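Local coordinates for virulent strain associated lipoprotein (Borreliella spielmanii A14S, PDB 6FZZ) that belongs to the PFam54 family of Borrelia outer surface lipoproteins and may bind glutathione, an ability found in its B. burgdorferi relative, at residues 81-86 with 160-165; 97-102 with 107-112. All coordinates share one frame; numbering follows the deposited sequence.

Contact 1 (81-86 with 160-165)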
loop_
_atom_site.group_PDB
_atom_site.type_symbol
_atom_site.label_atom_id
_atom_site.label_comp_id
_atom_site.label_asym_id
_atom_site.label_seq_id
_atom_site.Cartn_x
_atom_site.Cartn_y
_atom_site.Cartn_z
ATOM N N TYR A 81 4.280 -4.968 3.278
ATOM C CA TYR A 81 5.424 -5.236 2.402
ATOM C C TYR A 81 5.141 -4.665 0.985
ATOM O O TYR A 81 6.048 -4.195 0.286
ATOM C CB TYR A 81 5.687 -6.749 2.354
ATOM C CG TYR A 81 5.922 -7.347 3.737
ATOM C CD1 TYR A 81 6.576 -6.602 4.715
ATOM C CD2 TYR A 81 5.560 -8.648 4.045
ATOM C CE1 TYR A 81 6.802 -7.120 5.954
ATOM C CE2 TYR A 81 5.795 -9.190 5.300
ATOM C CZ TYR A 81 6.405 -8.413 6.247
ATOM O OH TYR A 81 6.701 -8.848 7.529
ATOM N N GLY A 82 3.876 -4.687 0.589
ATOM C CA GLY A 82 3.478 -4.114 -0.686
ATOM C C GLY A 82 3.637 -2.589 -0.776
ATOM O O GLY A 82 4.211 -2.089 -1.731
ATOM N N ILE A 83 3.115 -1.867 0.205
ATOM C CA ILE A 83 3.116 -0.421 0.188
ATOM C C ILE A 83 4.515 0.094 0.501
ATOM O O ILE A 83 4.943 1.148 -0.019
ATOM C CB ILE A 83 2.045 0.190 1.157
ATOM C CG1 ILE A 83 1.878 1.707 0.893
ATOM C CG2 ILE A 83 2.394 0.028 2.626
ATOM C CD1 ILE A 83 1.231 2.030 -0.420
ATOM N N LEU A 84 5.288 -0.695 1.244
ATOM C CA LEU A 84 6.703 -0.316 1.497
ATOM C C LEU A 84 7.657 -1.020 0.529
ATOM O O LEU A 84 8.806 -1.299 0.848
ATOM C CB LEU A 84 7.062 -0.640 2.936
ATOM C CG LEU A 84 6.208 0.034 4.042
ATOM C CD1 LEU A 84 6.779 -0.335 5.407
ATOM C CD2 LEU A 84 6.216 1.561 3.844
ATOM N N ASN A 85 7.176 -1.354 -0.646
ATOM C CA ASN A 85 7.933 -2.297 -1.471
ATOM C C ASN A 85 9.225 -1.741 -2.081
ATOM O O ASN A 85 10.103 -2.487 -2.518
ATOM C CB ASN A 85 7.032 -2.936 -2.494
ATOM C CG ASN A 85 6.725 -2.039 -3.670
ATOM O OD1 ASN A 85 6.488 -0.831 -3.534
ATOM N ND2 ASN A 85 6.707 -2.648 -4.847
ATOM N N ASP A 86 9.402 -0.435 -2.058
ATOM C CA ASP A 86 10.662 0.054 -2.551
ATOM C C ASP A 86 11.695 0.179 -1.424
ATOM O O ASP A 86 12.702 0.840 -1.641
ATOM C CB ASP A 86 10.410 1.389 -3.276
ATOM C CG ASP A 86 11.565 1.807 -4.217
ATOM O OD1 ASP A 86 12.455 0.969 -4.577
ATOM O OD2 ASP A 86 11.569 3.026 -4.556
ATOM N N LYS A 160 6.416 7.022 -2.603
ATOM C CA LYS A 160 7.410 8.100 -2.644
ATOM C C LYS A 160 7.409 8.981 -1.406
ATOM O O LYS A 160 8.456 9.513 -0.985
ATOM C CB LYS A 160 7.264 8.957 -3.890
ATOM C CG LYS A 160 7.526 8.179 -5.180
ATOM C CD LYS A 160 7.669 9.138 -6.351
ATOM C CE LYS A 160 7.787 8.387 -7.666
ATOM N NZ LYS A 160 7.105 9.162 -8.734
ATOM N N THR A 161 6.234 9.212 -0.854
ATOM C CA THR A 161 6.144 10.024 0.365
ATOM C C THR A 161 6.940 9.359 1.487
ATOM O O THR A 161 7.665 10.028 2.185
ATOM C CB THR A 161 4.666 10.268 0.756
ATOM O OG1 THR A 161 4.028 10.924 -0.355
ATOM C CG2 THR A 161 4.514 11.158 2.025
ATOM N N PHE A 162 6.803 8.050 1.626
ATOM C CA PHE A 162 7.513 7.301 2.679
ATOM C C PHE A 162 9.030 7.247 2.432
ATOM O O PHE A 162 9.832 7.376 3.387
ATOM C CB PHE A 162 6.965 5.928 2.797
ATOM C CG PHE A 162 5.579 5.858 3.373
ATOM C CD1 PHE A 162 5.010 6.918 4.089
ATOM C CD2 PHE A 162 4.859 4.700 3.211
ATOM C CE1 PHE A 162 3.723 6.784 4.664
ATOM C CE2 PHE A 162 3.593 4.558 3.739
ATOM C CZ PHE A 162 3.016 5.609 4.464
ATOM N N LYS A 163 9.422 7.100 1.171
ATOM C CA LYS A 163 10.878 7.168 0.837
ATOM C C LYS A 163 11.492 8.517 1.142
ATOM O O LYS A 163 12.562 8.588 1.745
ATOM C CB LYS A 163 11.136 6.735 -0.594
ATOM C CG LYS A 163 10.733 5.281 -0.822
ATOM C CD LYS A 163 11.870 4.351 -0.471
ATOM C CE LYS A 163 13.081 4.611 -1.366
ATOM N NZ LYS A 163 13.926 3.403 -1.424
ATOM N N GLN A 164 10.793 9.599 0.800
ATOM C CA GLN A 164 11.253 10.929 1.162
ATOM C C GLN A 164 11.325 11.154 2.689
ATOM O O GLN A 164 12.249 11.784 3.201
ATOM C CB GLN A 164 10.341 11.970 0.528
ATOM C CG GLN A 164 10.756 13.407 0.747
ATOM C CD GLN A 164 12.018 13.735 -0.068
ATOM O OE1 GLN A 164 12.089 13.418 -1.256
ATOM N NE2 GLN A 164 13.011 14.327 0.573
ATOM N N LEU A 165 10.348 10.664 3.427
ATOM C CA LEU A 165 10.435 10.760 4.872
ATOM C C LEU A 165 11.748 10.213 5.335
ATOM O O LEU A 165 12.410 10.807 6.222
ATOM C CB LEU A 165 9.288 10.009 5.555
ATOM C CG LEU A 165 9.353 9.973 7.097
ATOM C CD1 LEU A 165 9.347 11.356 7.714
ATOM C CD2 LEU A 165 8.228 9.078 7.677
#

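Contact 2 (97-102 with 107-112)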
loop_
_atom_site.group_PDB
_atom_site.type_symbol
_atom_site.label_atom_id
_atom_site.label_comp_id
_atom_site.label_asym_id
_atom_site.label_seq_id
_atom_site.Cartn_x
_atom_site.Cartn_y
_atom_site.Cartn_z
ATOM N N GLU A 97 10.857 2.564 13.111
ATOM C CA GLU A 97 11.443 3.396 14.153
ATOM C C GLU A 97 10.939 4.836 14.112
ATOM O O GLU A 97 10.498 5.368 15.176
ATOM C CB GLU A 97 12.994 3.358 14.069
ATOM C CG GLU A 97 13.508 1.958 14.366
ATOM C CD GLU A 97 15.033 1.832 14.177
ATOM O OE1 GLU A 97 15.645 2.739 13.563
ATOM O OE2 GLU A 97 15.607 0.806 14.619
ATOM N N ILE A 98 10.913 5.446 12.917
ATOM C CA ILE A 98 10.508 6.846 12.778
ATOM C C ILE A 98 9.031 7.036 13.131
ATOM O O ILE A 98 8.686 7.945 13.846
ATOM C CB ILE A 98 10.718 7.395 11.353
ATOM C CG1 ILE A 98 12.196 7.535 11.037
ATOM C CG2 ILE A 98 10.090 8.757 11.173
ATOM C CD1 ILE A 98 12.404 7.562 9.547
ATOM N N ILE A 99 8.157 6.153 12.628
ATOM C CA ILE A 99 6.750 6.221 12.963
ATOM C C ILE A 99 6.421 5.974 14.469
ATOM O O ILE A 99 5.594 6.661 15.052
ATOM C CB ILE A 99 5.932 5.281 12.038
ATOM C CG1 ILE A 99 6.285 5.562 10.571
ATOM C CG2 ILE A 99 4.440 5.420 12.310
ATOM C CD1 ILE A 99 5.986 7.001 10.082
ATOM N N ILE A 100 7.079 4.992 15.082
ATOM C CA ILE A 100 7.024 4.784 16.526
ATOM C C ILE A 100 7.466 6.015 17.311
ATOM O O ILE A 100 6.768 6.448 18.235
ATOM C CB ILE A 100 7.855 3.554 16.935
ATOM C CG1 ILE A 100 7.185 2.270 16.428
ATOM C CG2 ILE A 100 8.111 3.506 18.449
ATOM C CD1 ILE A 100 8.098 1.047 16.492
ATOM N N LEU A 101 8.591 6.579 16.933
ATOM C CA LEU A 101 9.053 7.836 17.549
ATOM C C LEU A 101 8.066 8.987 17.428
ATOM O O LEU A 101 7.893 9.738 18.361
ATOM C CB LEU A 101 10.372 8.254 16.977
ATOM C CG LEU A 101 11.502 7.424 17.521
ATOM C CD1 LEU A 101 12.759 7.736 16.700
ATOM C CD2 LEU A 101 11.698 7.693 19.022
ATOM N N ALA A 102 7.404 9.112 16.282
ATOM C CA ALA A 102 6.308 10.089 16.102
ATOM C C ALA A 102 5.045 9.706 16.846
ATOM O O ALA A 102 4.113 10.524 16.926
ATOM C CB ALA A 102 5.974 10.239 14.602
ATOM N N ASP A 107 -2.344 5.445 12.650
ATOM C CA ASP A 107 -2.912 6.263 11.588
ATOM C C ASP A 107 -2.065 6.092 10.308
ATOM O O ASP A 107 -2.609 6.127 9.222
ATOM C CB ASP A 107 -2.955 7.762 11.983
ATOM C CG ASP A 107 -4.177 8.099 12.867
ATOM O OD1 ASP A 107 -4.835 7.168 13.326
ATOM O OD2 ASP A 107 -4.486 9.271 13.127
ATOM N N ILE A 108 -0.743 5.990 10.441
ATOM C CA ILE A 108 0.115 5.763 9.255
ATOM C C ILE A 108 -0.137 4.356 8.674
ATOM O O ILE A 108 -0.314 4.210 7.429
ATOM C CB ILE A 108 1.630 5.887 9.637
ATOM C CG1 ILE A 108 1.995 7.321 9.887
ATOM C CG2 ILE A 108 2.536 5.275 8.576
ATOM C CD1 ILE A 108 2.121 8.196 8.628
ATOM N N PHE A 109 -0.084 3.324 9.530
ATOM C CA PHE A 109 -0.124 1.951 9.029
ATOM C C PHE A 109 -1.540 1.585 8.591
ATOM O O PHE A 109 -1.734 1.057 7.484
ATOM C CB PHE A 109 0.465 0.922 10.015
ATOM C CG PHE A 109 1.980 0.872 9.981
ATOM C CD1 PHE A 109 2.743 1.783 10.718
ATOM C CD2 PHE A 109 2.626 -0.082 9.217
ATOM C CE1 PHE A 109 4.127 1.743 10.669
ATOM C CE2 PHE A 109 4.014 -0.132 9.193
ATOM C CZ PHE A 109 4.746 0.802 9.885
ATOM N N ASN A 110 -2.546 1.909 9.381
ATOM C CA ASN A 110 -3.902 1.498 8.976
ATOM C C ASN A 110 -4.344 2.167 7.659
ATOM O O ASN A 110 -5.057 1.558 6.820
ATOM C CB ASN A 110 -4.935 1.774 10.089
ATOM C CG ASN A 110 -4.794 0.842 11.289
ATOM O OD1 ASN A 110 -4.201 -0.254 11.245
ATOM N ND2 ASN A 110 -5.423 1.261 12.403
ATOM N N THR A 111 -3.961 3.423 7.510
ATOM C CA THR A 111 -4.346 4.193 6.352
ATOM C C THR A 111 -3.656 3.629 5.104
ATOM O O THR A 111 -4.330 3.424 4.092
ATOM C CB THR A 111 -4.114 5.733 6.525
ATOM O OG1 THR A 111 -4.787 6.203 7.671
ATOM C CG2 THR A 111 -4.708 6.491 5.363
ATOM N N SER A 112 -2.353 3.331 5.220
ATOM C CA SER A 112 -1.497 2.878 4.134
ATOM C C SER A 112 -1.938 1.513 3.680
ATOM O O SER A 112 -2.036 1.239 2.477
ATOM C CB SER A 112 0.004 2.716 4.638
ATOM O OG SER A 112 0.385 3.930 5.076
#

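Contact 1 (81-86 with 160-165)
Leu84 and Phe162 meet where the C-terminal end of helix 71-83 comes against the C-terminal third of helix 138-170, in the helical C-terminal part of this PFam54 lipoprotein, which has no strands. Leu84 is the first residue to leave helical backbone angles. Its CB does not aim at the opposite helix, but CG stands beside the backbone N, and from there the branch CD2 reaches across to Phe162. The two side chains meet at about a right angle, with CD2 of Leu84 3.5 Å from CD2 of Phe162 and 4.0 Å from its CE2. This methyl comes at the ring obliquely, as does Ile83, whose CG1 lies 4.4 Å from CE2 of Phe162. Branched aliphatic groups suit this buried place because they can fit round a flat ring without needing polar partners. Phe95 adds a second aromatic ring next to Phe162, and Ile190 and Ile194 of helix 180-209 also touch it.

Two residues beyond Leu84, the contact becomes polar and more open. CB of Lys163 already points toward segment 81-86, and the long flexible chain, bent at chi2 (-87°) and chi3 (-62°), brings NZ to the exposed Asp86. The Asp86 carboxylate adds a long salt bridge, OD2 to Lys163 NZ at 3.9 Å, and Glu91 pairs with the same ammonium. The firmer link uses the backbone: NZ of Lys163 donates to O of Asp86 over 2.8 Å, at a C=O...N angle of 146° and tilted from the carbonyl plane.

Contact 2 (97-102 with 107-112)
Ile99 packs against both Ile108 and Phe109, and this apolar packing makes up the whole contact between the segments. Its CG2, which stands anti to the backbone N, lies 3.9 Å from CB of Ile108 and 4.0 Å from CE1 of Phe109. The same methyl therefore serves two neighbours, meeting the phenyl ring at its edge, near the ring plane. The other arm of Ile99, CD1, rests against Ile108, 4.0 Å from its CG1. Two beta-branched side chains suit this spot: Ile99 presents two methyls, and Ile108, lying obliquely across it, meets them with its branch point CB, CG1 and CG2.

Helices 89-102 and 105-126 follow one another after a very short link, so this is the packing of two consecutive helices on both sides of the link that joins them. Val191 of helix 180-209 also touches Ile108, and Tyr76 and Thr80 of helix 71-83 touch Phe109.

Side-chain hydrogen bonding within the segments lies in 107-112. Thr111 OG1 donates to O of Asp107 at 2.7 Å, in the carbonyl plane, at a C=O...O angle of 152°; a hydroxyl so placed is satisfied by its own helix and can be buried.

In the fold
Contacts 1 and 2 have centres about 12 Å apart and belong to one helical core. Along the chain the order is 81-86, 97-102, 107-112 and 160-165, so the short-range contact 2 falls between the two segments of the long-range contact 1. Four helices are involved: 71-83, 89-102, 105-126 and 138-170. The two contacts touch directly: Leu165 CD2 lies 3.9 Å from Ile99 CD1, and Ile83 CG2 lies 4.1 Å from Ser112 CB. Helix 180-209 packs against both. Their buried parts form one continuous, mainly apolar core that ties a link between consecutive helices to a long-range helix pairing.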